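Local structure of uncharacterized protein (Staphylococcus aureus subsp. aureus, 4H0A) at residues 103-106 with 107-111; 205-208 with 209-213; 214-217 with 218-221; 277-281 with 282-286; 292-295 with 296-300. The protein is of unknown function but belongs to the CAP superfamily of cysteine-rich secretory proteins, its CAP domain being joined to an N-terminal CAP-associated domain. All blocks are in the same frame, centred on the assembly; numbering follows the deposited sequence. Where two conformers were deposited one is given.

How the interactions relate
Interactions 4 and 2 are the buried contacts, 4 the more completely; they touch along helices 201-219 and 282-290, where L209 meets L285 and V212 meets I286. Interactions 2 and 3 are successive parts of helix 201-219, apolar-aromatic in the first and ionic near the helix end in the second. Interaction 5 forms the short helix 293-299, whose L299 carbonyl receives R217 of interaction 3. Interaction 1 is a surface turn in the CAP-associated N-terminal region, and its I107 packs on L219 of interaction 3. Side chains grip backbone atoms in interactions 1, 2, 4 and 5, whereas a salt bridge joins side chains in interaction 3.

Interaction 1: 103-106 with 107-111; sequences SPLK and IGQHS
A type II beta turn from K106 to Q109 reverses the chain in the long loop between strands 89-96 and 125-128 of the CAP-associated N-terminal region. Its closing bond runs from Q109 N to K106 O (3.1 Å) and is nearly straight at the hydrogen, although the N lies above the carbonyl plane. G108 occupies the third position with a positive phi of 93°, where a side chain would press against the carbonyl oxygen of I107.

The Q109 side chain supplies a second bond. Its CG stands between the backbone N and the carbonyl carbon (chi1 77°), and the extended chain beyond folds back over the turn, with CG 3.3 Å from K106 O. Its amide oxygen OE1 thereby accepts from K106 N at 2.8 Å, with a bent N-H...O angle of 135°. The same OE1 lies 3.2 Å from L105 CA and brushes the L105 side chain. A water donates to P104 O at 2.7 Å and reaches OE1 through a weak bond.

L105 packs on V157 and V169, while G108 and Q109 make backbone bonds to V166, which ties the turn to the seven-stranded sheet. K106 is thus held at both its N-H and its carbonyl by one residue, Q109, whose side-chain amide takes the part of a backbone acceptor.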
loop_
_atom_site.group_PDB
_atom_site.type_symbol
_atom_site.label_atom_id
_atom_site.label_comp_id
_atom_site.label_asym_id
_atom_site.label_seq_id
_atom_site.Cartn_x
_atom_site.Cartn_y
_atom_site.Cartn_z
ATOM N N SER A 103 2.806 -18.109 0.075
ATOM C CA SER A 103 2.874 -19.187 -0.918
ATOM C C SER A 103 1.795 -19.009 -1.995
ATOM O O SER A 103 0.705 -18.533 -1.679
ATOM C CB SER A 103 2.724 -20.552 -0.258
ATOM O OG SER A 103 3.831 -20.823 0.581
ATOM N N PRO A 104 2.093 -19.298 -3.277
ATOM C CA PRO A 104 3.331 -19.903 -3.815
ATOM C C PRO A 104 4.504 -18.933 -3.969
ATOM O O PRO A 104 5.565 -19.342 -4.437
ATOM C CB PRO A 104 2.878 -20.428 -5.184
ATOM C CG PRO A 104 1.823 -19.465 -5.612
ATOM C CD PRO A 104 1.083 -19.109 -4.337
ATOM N N LEU A 105 4.338 -17.670 -3.550
ATOM C CA LEU A 105 5.395 -16.673 -3.651
ATOM C C LEU A 105 6.242 -16.670 -2.380
ATOM O O LEU A 105 5.927 -17.381 -1.425
ATOM C CB LEU A 105 4.765 -15.292 -3.895
ATOM C CG LEU A 105 3.826 -15.272 -5.121
ATOM C CD1 LEU A 105 2.827 -14.213 -5.014
ATOM C CD2 LEU A 105 4.606 -15.158 -6.405
ATOM N N LYS A 106 7.342 -15.913 -2.394
ATOM C CA LYS A 106 8.211 -15.739 -1.233
ATOM C C LYS A 106 8.752 -14.336 -1.226
ATOM O O LYS A 106 9.280 -13.896 -2.243
ATOM C CB LYS A 106 9.384 -16.741 -1.226
ATOM C CG LYS A 106 8.978 -18.191 -1.035
ATOM C CD LYS A 106 10.182 -19.128 -1.003
ATOM C CE LYS A 106 9.793 -20.582 -1.149
ATOM N NZ LYS A 106 8.990 -21.075 0.005
ATOM N N ILE A 107 8.687 -13.647 -0.081
ATOM C CA ILE A 107 9.276 -12.312 0.037
ATOM C C ILE A 107 10.783 -12.452 -0.220
ATOM O O ILE A 107 11.415 -13.333 0.359
ATOM C CB ILE A 107 8.998 -11.668 1.437
ATOM C CG1 ILE A 107 7.476 -11.520 1.745
ATOM C CG2 ILE A 107 9.726 -10.324 1.572
ATOM C CD1 ILE A 107 6.668 -10.840 0.720
ATOM N N GLY A 108 11.323 -11.615 -1.094
ATOM C CA GLY A 108 12.741 -11.642 -1.442
ATOM C C GLY A 108 13.086 -12.487 -2.653
ATOM O O GLY A 108 14.237 -12.462 -3.087
ATOM N N GLN A 109 12.128 -13.237 -3.231
ATOM C CA GLN A 109 12.446 -14.043 -4.414
ATOM C C GLN A 109 12.622 -13.145 -5.627
ATOM O O GLN A 109 12.065 -12.044 -5.648
ATOM C CB GLN A 109 11.346 -15.089 -4.701
ATOM C CG GLN A 109 10.078 -14.553 -5.357
ATOM C CD GLN A 109 9.165 -15.678 -5.738
ATOM O OE1 GLN A 109 8.213 -15.991 -5.041
ATOM N NE2 GLN A 109 9.453 -16.333 -6.838
ATOM N N HIS A 110 13.318 -13.639 -6.665
ATOM C CA HIS A 110 13.460 -12.888 -7.911
ATOM C C HIS A 110 12.099 -12.816 -8.585
ATOM O O HIS A 110 11.450 -13.850 -8.739
ATOM C CB HIS A 110 14.488 -13.541 -8.852
ATOM C CG HIS A 110 15.875 -13.537 -8.301
ATOM N ND1 HIS A 110 16.509 -12.357 -7.958
ATOM C CD2 HIS A 110 16.710 -14.572 -8.053
ATOM C CE1 HIS A 110 17.695 -12.709 -7.491
ATOM N NE2 HIS A 110 17.863 -14.033 -7.534
ATOM N N SER A 111 11.649 -11.613 -8.963
ATOM C CA SER A 111 10.331 -11.450 -9.591
ATOM C C SER A 111 10.258 -12.145 -10.974
ATOM O O SER A 111 9.180 -12.582 -11.358
ATOM C CB SER A 111 9.962 -9.973 -9.720
ATOM O OG SER A 111 10.649 -9.354 -10.796
HETATM O O HOH W 1 8.299 -19.386 -4.216
#

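Interaction 2: 205-208 with 209-213; sequences QLIS and LYEVT
With its CG opposite the backbone N (chi1 174°), L206 sends its branches along helix 201-219 toward Y210, whose own CG lies opposite its carbonyl carbon (chi1 -65°) and swings the ring back over the preceding turn. The result is an i to i+4 CH-pi contact on the first long helix of the CAP domain. L206 CD1 stands over the ring face, 4.0 Å from the centroid of Y210 and 26° off the ring normal, and approaches Y210 CZ most closely at 3.6 Å. The L206 carbonyl oxygen lies over a face of the ring too, near its rim, while also accepting from Y210 N. The phenol OH is held by the backbone N of G309, which fixes the far end of the ring against strand 306-312.

One residue along, I207 and E211 run side by side in the same direction. I207 CG2 comes 3.7 Å from E211 OE2, so a methyl group lies against the carboxylate. The E211 carboxylate is paired with K75 and R61, and Y80 OH also bonds to it; R61 further reaches S208 OG, linking the helix to the N-terminal sheet.

Ordinary i to i+4 backbone bonds underlie these contacts, V212 N to S208 O being 2.8 Å. Q205, L209 and V212 face helix 282-290. At the end of the segment, T213 OG1 donates to L209 O at 2.8 Å, while T213 N reaches that same oxygen from the other face of the carbonyl plane.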
loop_
_atom_site.group_PDB
_atom_site.type_symbol
_atom_site.label_atom_id
_atom_site.label_comp_id
_atom_site.label_asym_id
_atom_site.label_seq_id
_atom_site.Cartn_x
_atom_site.Cartn_y
_atom_site.Cartn_z
ATOM N N GLN A 205 -5.090 5.716 7.800
ATOM C CA GLN A 205 -4.319 5.586 6.557
ATOM C C GLN A 205 -2.947 6.204 6.776
ATOM O O GLN A 205 -1.968 5.700 6.247
ATOM C CB GLN A 205 -5.018 6.253 5.354
ATOM C CG GLN A 205 -6.343 5.621 4.915
ATOM C CD GLN A 205 -6.257 4.146 4.630
ATOM O OE1 GLN A 205 -6.868 3.323 5.317
ATOM N NE2 GLN A 205 -5.523 3.781 3.596
ATOM N N LEU A 206 -2.881 7.303 7.566
ATOM C CA LEU A 206 -1.601 7.947 7.871
ATOM C C LEU A 206 -0.721 6.989 8.691
ATOM O O LEU A 206 0.473 6.878 8.415
ATOM C CB LEU A 206 -1.812 9.275 8.637
ATOM C CG LEU A 206 -0.543 9.983 9.138
ATOM C CD1 LEU A 206 0.420 10.282 7.972
ATOM C CD2 LEU A 206 -0.895 11.258 9.880
ATOM N N ILE A 207 -1.308 6.285 9.689
ATOM C CA ILE A 207 -0.546 5.322 10.499
ATOM C C ILE A 207 -0.067 4.177 9.599
ATOM O O ILE A 207 1.073 3.749 9.733
ATOM C CB ILE A 207 -1.359 4.802 11.723
ATOM C CG1 ILE A 207 -1.582 5.951 12.728
ATOM C CG2 ILE A 207 -0.612 3.634 12.421
ATOM C CD1 ILE A 207 -2.802 5.768 13.602
ATOM N N SER A 208 -0.922 3.678 8.699
ATOM C CA SER A 208 -0.505 2.621 7.755
ATOM C C SER A 208 0.603 3.114 6.819
ATOM O O SER A 208 1.514 2.349 6.509
ATOM C CB SER A 208 -1.687 2.155 6.918
ATOM O OG SER A 208 -2.621 1.492 7.748
ATOM N N LEU A 209 0.534 4.397 6.383
ATOM C CA LEU A 209 1.569 5.000 5.537
ATOM C C LEU A 209 2.920 4.938 6.268
ATOM O O LEU A 209 3.905 4.528 5.678
ATOM C CB LEU A 209 1.208 6.457 5.171
ATOM C CG LEU A 209 2.272 7.251 4.376
ATOM C CD1 LEU A 209 2.430 6.686 2.978
ATOM C CD2 LEU A 209 1.907 8.722 4.316
ATOM N N TYR A 210 2.954 5.312 7.555
ATOM C CA TYR A 210 4.184 5.242 8.354
ATOM C C TYR A 210 4.682 3.815 8.481
ATOM O O TYR A 210 5.875 3.548 8.316
ATOM C CB TYR A 210 3.953 5.786 9.787
ATOM C CG TYR A 210 3.608 7.256 9.922
ATOM C CD1 TYR A 210 4.249 8.224 9.148
ATOM C CD2 TYR A 210 2.754 7.696 10.932
ATOM C CE1 TYR A 210 4.000 9.584 9.331
ATOM C CE2 TYR A 210 2.526 9.056 11.148
ATOM C CZ TYR A 210 3.154 9.998 10.347
ATOM O OH TYR A 210 2.896 11.343 10.501
ATOM N N GLU A 211 3.770 2.896 8.824
ATOM C CA GLU A 211 4.131 1.489 9.046
ATOM C C GLU A 211 4.638 0.816 7.781
ATOM O O GLU A 211 5.655 0.143 7.841
ATOM C CB GLU A 211 2.931 0.698 9.578
ATOM C CG GLU A 211 2.592 1.044 11.017
ATOM C CD GLU A 211 1.314 0.415 11.533
ATOM O OE1 GLU A 211 0.517 -0.110 10.722
ATOM O OE2 GLU A 211 1.121 0.434 12.769
ATOM N N VAL A 212 3.937 0.993 6.643
ATOM C CA VAL A 212 4.365 0.355 5.396
ATOM C C VAL A 212 5.692 0.971 4.925
ATOM O O VAL A 212 6.547 0.248 4.407
ATOM C CB VAL A 212 3.284 0.395 4.296
ATOM C CG1 VAL A 212 3.850 -0.171 2.983
ATOM C CG2 VAL A 212 2.059 -0.405 4.726
ATOM N N THR A 213 5.894 2.285 5.136
ATOM C CA THR A 213 7.175 2.926 4.793
ATOM C C THR A 213 8.304 2.252 5.565
ATOM O O THR A 213 9.342 1.948 4.984
ATOM C CB THR A 213 7.135 4.430 5.098
ATOM O OG1 THR A 213 6.248 5.049 4.171
ATOM C CG2 THR A 213 8.529 5.091 5.037
#

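Interaction 3: 214-217 with 218-221; sequences NEMR and KLKG
K218 NZ donates to E215 OE2 at 2.9 Å, a salt bridge between residues three apart on helix 201-219. The ammonium meets the oxygen from above the carboxylate plane, 40° out of it, and K218 CE also lies close, 3.3 Å from E215 OE2. E215 bends at chi2 (-58°), turning its carboxylate toward the following turn, whereas the lysine runs out along N214 O and then kinks at chi3 to bring NZ across to it. The pair joins a buried glutamate, E215, to an exposed lysine, K218.

A little further round, M216, a selenomethionine, lies alongside L219 with both side chains heading the same way, and its CE touches L219 CD1 at 3.7 Å. The backbone bonds from K218 N to N214 O and from L219 N to E215 O are regular. After them the helix ends in a Schellman motif: G221, with positive phi, is the C-prime residue, G221 N bonds to K218 O at 3.1 Å, and L222 N pairs with R217 O. K220 N adds a weak bond to R217 O.

Two side chains tie the last turns to the chain that follows: N214 OD1 accepts from L225 N, and R217 NE bonds to K223 O. K220 NZ forms a salt bridge with D160, a link to the N-terminal region. M216 and L219 pack against strands 89-96 and 166-172 of the N-terminal sheet, while R217 NH1 reaches L299 O at the end of helix 293-299.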
loop_
_atom_site.group_PDB
_atom_site.type_symbol
_atom_site.label_atom_id
_atom_site.label_comp_id
_atom_site.label_asym_id
_atom_site.label_seq_id
_atom_site.Cartn_x
_atom_site.Cartn_y
_atom_site.Cartn_z
ATOM N N ASN A 214 8.103 2.012 6.867
ATOM C CA ASN A 214 9.128 1.389 7.698
ATOM C C ASN A 214 9.299 -0.103 7.359
ATOM O O ASN A 214 10.419 -0.587 7.443
ATOM C CB ASN A 214 8.856 1.620 9.197
ATOM C CG ASN A 214 9.296 3.003 9.650
ATOM O OD1 ASN A 214 10.163 3.640 9.031
ATOM N ND2 ASN A 214 8.726 3.511 10.743
ATOM N N GLU A 215 8.245 -0.811 6.920
ATOM C CA GLU A 215 8.409 -2.208 6.474
ATOM C C GLU A 215 9.289 -2.269 5.231
ATOM O O GLU A 215 10.153 -3.140 5.146
ATOM C CB GLU A 215 7.049 -2.870 6.167
ATOM C CG GLU A 215 6.203 -3.155 7.396
ATOM C CD GLU A 215 6.860 -4.040 8.437
ATOM O OE1 GLU A 215 7.502 -5.046 8.055
ATOM O OE2 GLU A 215 6.752 -3.709 9.638
HETATM N N MSE A 216 9.113 -1.317 4.294
HETATM C CA MSE A 216 9.928 -1.256 3.072
HETATM C C MSE A 216 11.374 -0.949 3.431
HETATM O O MSE A 216 12.288 -1.575 2.887
HETATM C CB MSE A 216 9.374 -0.205 2.094
HETATM C CG MSE A 216 7.986 -0.540 1.547
HETATM SE SE MSE A 216 7.950 -2.165 0.493
HETATM C CE MSE A 216 7.267 -3.469 1.931
ATOM N N ARG A 217 11.586 -0.024 4.382
ATOM C CA ARG A 217 12.939 0.293 4.856
ATOM C C ARG A 217 13.588 -0.931 5.529
ATOM O O ARG A 217 14.767 -1.201 5.281
ATOM C CB ARG A 217 12.895 1.482 5.835
ATOM C CG ARG A 217 12.623 2.819 5.145
ATOM C CD ARG A 217 12.597 3.950 6.146
ATOM N NE ARG A 217 13.917 4.176 6.745
ATOM C CZ ARG A 217 14.903 4.892 6.200
ATOM N NH1 ARG A 217 14.741 5.472 5.013
ATOM N NH2 ARG A 217 16.061 5.030 6.836
ATOM N N LYS A 218 12.826 -1.676 6.370
ATOM C CA LYS A 218 13.361 -2.869 7.051
ATOM C C LYS A 218 13.788 -3.950 6.050
ATOM O O LYS A 218 14.811 -4.587 6.281
ATOM C CB LYS A 218 12.363 -3.458 8.071
ATOM C CG LYS A 218 12.338 -2.699 9.397
ATOM C CD LYS A 218 11.433 -3.351 10.445
ATOM C CE LYS A 218 9.962 -3.287 10.099
ATOM N NZ LYS A 218 9.114 -3.714 11.247
ATOM N N LEU A 219 13.067 -4.131 4.916
ATOM C CA LEU A 219 13.484 -5.128 3.915
ATOM C C LEU A 219 14.855 -4.813 3.312
ATOM O O LEU A 219 15.559 -5.746 2.918
ATOM C CB LEU A 219 12.471 -5.247 2.763
ATOM C CG LEU A 219 11.127 -5.864 3.100
ATOM C CD1 LEU A 219 10.195 -5.770 1.909
ATOM C CD2 LEU A 219 11.278 -7.315 3.534
ATOM N N LYS A 220 15.231 -3.518 3.230
ATOM C CA LYS A 220 16.534 -3.102 2.694
ATOM C C LYS A 220 17.597 -2.922 3.798
ATOM O O LYS A 220 18.673 -2.395 3.514
ATOM C CB LYS A 220 16.390 -1.798 1.895
ATOM C CG LYS A 220 15.271 -1.808 0.841
ATOM C CD LYS A 220 15.320 -3.000 -0.118
ATOM C CE LYS A 220 14.281 -2.887 -1.218
ATOM N NZ LYS A 220 14.733 -2.058 -2.363
ATOM N N GLY A 221 17.331 -3.390 5.018
ATOM C CA GLY A 221 18.285 -3.286 6.120
ATOM C C GLY A 221 18.493 -1.887 6.672
ATOM O O GLY A 221 19.499 -1.644 7.341
#

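Interaction 4: 277-281 with 282-286; sequences YAFND and VPTLI
Hydrogen bonds accepted by D281 from T284 and L285 start helix 282-290, for which this aspartate is the N-cap. Its CG lies between the backbone N and the carbonyl carbon (chi1 63°), a torsion that turns the carboxylate back over the first turn. OD2 accepts from T284 N at 3.1 Å, met from well above the carboxylate plane, while OD1 takes the T284 hydroxyl on its syn lone pair, 2.7 Å from OG1. Both carboxylate oxygens are thus engaged by T284. The D281 carbonyl meanwhile accepts from L285 N at 3.3 Å, opening the run of helical backbone bonds.

Apolar contacts come from F279, whose side chain meets that of L285 at about a right angle. L285 CD1 sits over the ring face in a CH-pi contact, 3.9 Å from the F279 centroid and offset so that CD2 is the nearest ring atom. T284 CG2 lies at the ring edge, in its plane.

An ionic contact completes the site, since R170 forms a salt bridge with D281 OD2. This buried carboxylate is therefore paired with a positive charge as well as with a helix N-terminus, and both would be expected to favour its ionised form.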
loop_
_atom_site.group_PDB
_atom_site.type_symbol
_atom_site.label_atom_id
_atom_site.label_comp_id
_atom_site.label_asym_id
_atom_site.label_seq_id
_atom_site.Cartn_x
_atom_site.Cartn_y
_atom_site.Cartn_z
ATOM N N TYR A 277 -1.625 11.636 -5.286
ATOM C CA TYR A 277 -3.007 12.102 -5.480
ATOM C C TYR A 277 -3.956 10.985 -5.971
ATOM O O TYR A 277 -3.576 10.155 -6.790
ATOM C CB TYR A 277 -3.034 13.272 -6.487
ATOM C CG TYR A 277 -4.432 13.773 -6.794
ATOM C CD1 TYR A 277 -5.253 14.267 -5.785
ATOM C CD2 TYR A 277 -4.956 13.700 -8.081
ATOM C CE1 TYR A 277 -6.554 14.694 -6.051
ATOM C CE2 TYR A 277 -6.252 14.132 -8.361
ATOM C CZ TYR A 277 -7.052 14.626 -7.341
ATOM O OH TYR A 277 -8.336 15.061 -7.585
ATOM N N ALA A 278 -5.194 10.994 -5.459
ATOM C CA ALA A 278 -6.305 10.109 -5.827
ATOM C C ALA A 278 -6.100 8.629 -5.453
ATOM O O ALA A 278 -6.873 7.790 -5.932
ATOM C CB ALA A 278 -6.595 10.224 -7.323
ATOM N N PHE A 279 -5.133 8.303 -4.560
ATOM C CA PHE A 279 -4.898 6.913 -4.168
ATOM C C PHE A 279 -5.958 6.459 -3.166
ATOM O O PHE A 279 -6.433 7.256 -2.362
ATOM C CB PHE A 279 -3.484 6.725 -3.598
ATOM C CG PHE A 279 -2.419 6.786 -4.668
ATOM C CD1 PHE A 279 -2.044 5.647 -5.360
ATOM C CD2 PHE A 279 -1.817 7.990 -5.006
ATOM C CE1 PHE A 279 -1.073 5.706 -6.365
ATOM C CE2 PHE A 279 -0.848 8.047 -6.011
ATOM C CZ PHE A 279 -0.485 6.906 -6.686
ATOM N N ASN A 280 -6.352 5.185 -3.251
ATOM C CA ASN A 280 -7.378 4.582 -2.390
ATOM C C ASN A 280 -6.796 3.780 -1.235
ATOM O O ASN A 280 -7.522 3.492 -0.287
ATOM C CB ASN A 280 -8.256 3.635 -3.224
ATOM C CG ASN A 280 -9.068 4.342 -4.277
ATOM O OD1 ASN A 280 -9.542 5.465 -4.070
ATOM N ND2 ASN A 280 -9.268 3.699 -5.422
ATOM N N ASP A 281 -5.533 3.339 -1.339
ATOM C CA ASP A 281 -4.948 2.498 -0.304
ATOM C C ASP A 281 -3.461 2.710 -0.262
ATOM O O ASP A 281 -2.864 3.158 -1.246
ATOM C CB ASP A 281 -5.287 1.019 -0.573
ATOM C CG ASP A 281 -4.690 0.538 -1.867
ATOM O OD1 ASP A 281 -5.027 1.110 -2.920
ATOM O OD2 ASP A 281 -3.829 -0.356 -1.824
ATOM N N VAL A 282 -2.879 2.391 0.873
ATOM C CA VAL A 282 -1.456 2.594 1.098
ATOM C C VAL A 282 -0.600 1.644 0.219
ATOM O O VAL A 282 0.345 2.140 -0.390
ATOM C CB VAL A 282 -1.134 2.500 2.604
ATOM C CG1 VAL A 282 0.371 2.449 2.856
ATOM C CG2 VAL A 282 -1.760 3.687 3.337
ATOM N N PRO A 283 -0.873 0.324 0.088
ATOM C CA PRO A 283 -0.024 -0.506 -0.792
ATOM C C PRO A 283 0.094 0.040 -2.219
ATOM O O PRO A 283 1.190 0.012 -2.777
ATOM C CB PRO A 283 -0.736 -1.862 -0.770
ATOM C CG PRO A 283 -1.329 -1.908 0.624
ATOM C CD PRO A 283 -1.868 -0.508 0.797
ATOM N N THR A 284 -1.002 0.588 -2.802
ATOM C CA THR A 284 -0.928 1.144 -4.162
ATOM C C THR A 284 -0.073 2.405 -4.177
ATOM O O THR A 284 0.745 2.575 -5.076
ATOM C CB THR A 284 -2.324 1.438 -4.732
ATOM O OG1 THR A 284 -3.109 0.262 -4.609
ATOM C CG2 THR A 284 -2.278 1.863 -6.196
ATOM N N LEU A 285 -0.281 3.294 -3.214
ATOM C CA LEU A 285 0.516 4.518 -3.097
ATOM C C LEU A 285 2.018 4.212 -2.964
ATOM O O LEU A 285 2.822 4.847 -3.632
ATOM C CB LEU A 285 0.063 5.320 -1.860
ATOM C CG LEU A 285 0.921 6.545 -1.552
ATOM C CD1 LEU A 285 0.658 7.670 -2.535
ATOM C CD2 LEU A 285 0.730 6.950 -0.183
ATOM N N ILE A 286 2.387 3.295 -2.055
ATOM C CA ILE A 286 3.792 2.926 -1.820
ATOM C C ILE A 286 4.390 2.323 -3.092
ATOM O O ILE A 286 5.525 2.650 -3.426
ATOM C CB ILE A 286 3.919 1.978 -0.602
ATOM C CG1 ILE A 286 3.632 2.778 0.699
ATOM C CG2 ILE A 286 5.310 1.277 -0.558
ATOM C CD1 ILE A 286 4.814 3.629 1.233
#

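Interaction 5: 292-295 with 296-300; sequences SDIH and RSRLL
R296, H295 and R298 lose the most surface here, each by a different route. R296 CB rests 3.2 Å from S292 O, the carbonyl that also accepts from R296 N in a nearly straight bond of 2.7 Å. H295 meets the next turn through its backbone, its carbonyl oxygen accepting from L299 N at 3.1 Å with the N in the carbonyl plane. In addition, its ring turns back to the start of the helix, where ND1 and S292 OG share a hydrogen bond of 2.9 Å.

S292 is the N-cap of helix 293-299, a short helix of the CAP domain that follows helix 282-290, and the H295 ring also meets that of W289 on the earlier helix.

R298 stretches from CG to NE and lays its guanidinium over I294: CG2 lies beneath the centre of the flat group, 3.4 Å from R298 CZ. A weak bond links R298 NH1 to N274 OD1, and N274 ND2 bonds to H295 O. S297 OG, set between its backbone N and carbonyl carbon (chi1 72°), donates to I294 O at 2.9 Å from above the carbonyl plane.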
loop_
_atom_site.group_PDB
_atom_site.type_symbol
_atom_site.label_atom_id
_atom_site.label_comp_id
_atom_site.label_asym_id
_atom_site.label_seq_id
_atom_site.Cartn_x
_atom_site.Cartn_y
_atom_site.Cartn_z
ATOM N N SER A 292 9.244 5.144 -8.646
ATOM C CA SER A 292 9.700 6.463 -9.061
ATOM C C SER A 292 11.037 6.670 -8.369
ATOM O O SER A 292 11.061 6.725 -7.141
ATOM C CB SER A 292 8.680 7.528 -8.675
ATOM O OG SER A 292 9.225 8.832 -8.791
ATOM N N ASP A 293 12.153 6.697 -9.129
ATOM C CA ASP A 293 13.510 6.808 -8.573
ATOM C C ASP A 293 13.644 7.920 -7.528
ATOM O O ASP A 293 14.212 7.690 -6.457
ATOM C CB ASP A 293 14.533 7.056 -9.697
ATOM C CG ASP A 293 15.963 7.184 -9.199
ATOM O OD1 ASP A 293 16.469 6.215 -8.585
ATOM O OD2 ASP A 293 16.566 8.266 -9.395
ATOM N N ILE A 294 13.105 9.109 -7.832
ATOM C CA ILE A 294 13.207 10.257 -6.929
ATOM C C ILE A 294 12.427 9.966 -5.618
ATOM O O ILE A 294 12.966 10.201 -4.535
ATOM C CB ILE A 294 12.715 11.558 -7.625
ATOM C CG1 ILE A 294 13.548 11.901 -8.898
ATOM C CG2 ILE A 294 12.712 12.734 -6.654
ATOM C CD1 ILE A 294 15.061 12.163 -8.688
ATOM N N HIS A 295 11.187 9.455 -5.703
ATOM C CA HIS A 295 10.407 9.129 -4.500
ATOM C C HIS A 295 11.010 7.909 -3.765
ATOM O O HIS A 295 11.071 7.926 -2.537
ATOM C CB HIS A 295 8.932 8.880 -4.843
ATOM C CG HIS A 295 8.223 10.087 -5.382
ATOM N ND1 HIS A 295 8.590 10.661 -6.585
ATOM C CD2 HIS A 295 7.163 10.764 -4.881
ATOM C CE1 HIS A 295 7.758 11.677 -6.771
ATOM N NE2 HIS A 295 6.877 11.771 -5.774
ATOM N N ARG A 296 11.462 6.876 -4.518
ATOM C CA ARG A 296 12.082 5.675 -3.942
ATOM C C ARG A 296 13.329 6.042 -3.138
ATOM O O ARG A 296 13.500 5.539 -2.029
ATOM C CB ARG A 296 12.464 4.683 -5.053
ATOM C CG ARG A 296 12.898 3.293 -4.556
ATOM C CD ARG A 296 14.183 2.789 -5.208
ATOM N NE ARG A 296 14.253 3.081 -6.643
ATOM C CZ ARG A 296 13.627 2.405 -7.605
ATOM N NH1 ARG A 296 12.861 1.359 -7.307
ATOM N NH2 ARG A 296 13.764 2.768 -8.875
ATOM N N SER A 297 14.208 6.899 -3.703
ATOM C CA SER A 297 15.446 7.327 -3.034
ATOM C C SER A 297 15.163 8.031 -1.702
ATOM O O SER A 297 15.946 7.875 -0.772
ATOM C CB SER A 297 16.298 8.219 -3.945
ATOM O OG SER A 297 15.767 9.520 -4.136
ATOM N N ARG A 298 14.035 8.755 -1.589
ATOM C CA ARG A 298 13.662 9.413 -0.333
ATOM C C ARG A 298 13.184 8.386 0.700
ATOM O O ARG A 298 13.616 8.448 1.850
ATOM C CB ARG A 298 12.574 10.477 -0.557
ATOM C CG ARG A 298 13.090 11.705 -1.300
ATOM C CD ARG A 298 11.981 12.417 -2.041
ATOM N NE ARG A 298 12.470 13.546 -2.830
ATOM C CZ ARG A 298 11.753 14.214 -3.731
ATOM N NH1 ARG A 298 10.487 13.872 -3.977
ATOM N NH2 ARG A 298 12.298 15.217 -4.410
ATOM N N LEU A 299 12.300 7.446 0.296
ATOM C CA LEU A 299 11.805 6.393 1.204
ATOM C C LEU A 299 12.943 5.547 1.762
ATOM O O LEU A 299 12.933 5.209 2.940
ATOM C CB LEU A 299 10.827 5.443 0.486
ATOM C CG LEU A 299 9.397 5.909 0.261
ATOM C CD1 LEU A 299 8.690 4.979 -0.699
ATOM C CD2 LEU A 299 8.625 5.975 1.562
ATOM N N LEU A 300 13.911 5.192 0.906
ATOM C CA LEU A 300 15.043 4.337 1.274
ATOM C C LEU A 300 16.330 5.126 1.532
ATOM O O LEU A 300 17.420 4.570 1.390
ATOM C CB LEU A 300 15.284 3.327 0.140
ATOM C CG LEU A 300 14.054 2.561 -0.343
ATOM C CD1 LEU A 300 14.409 1.681 -1.517
ATOM C CD2 LEU A 300 13.424 1.754 0.794
#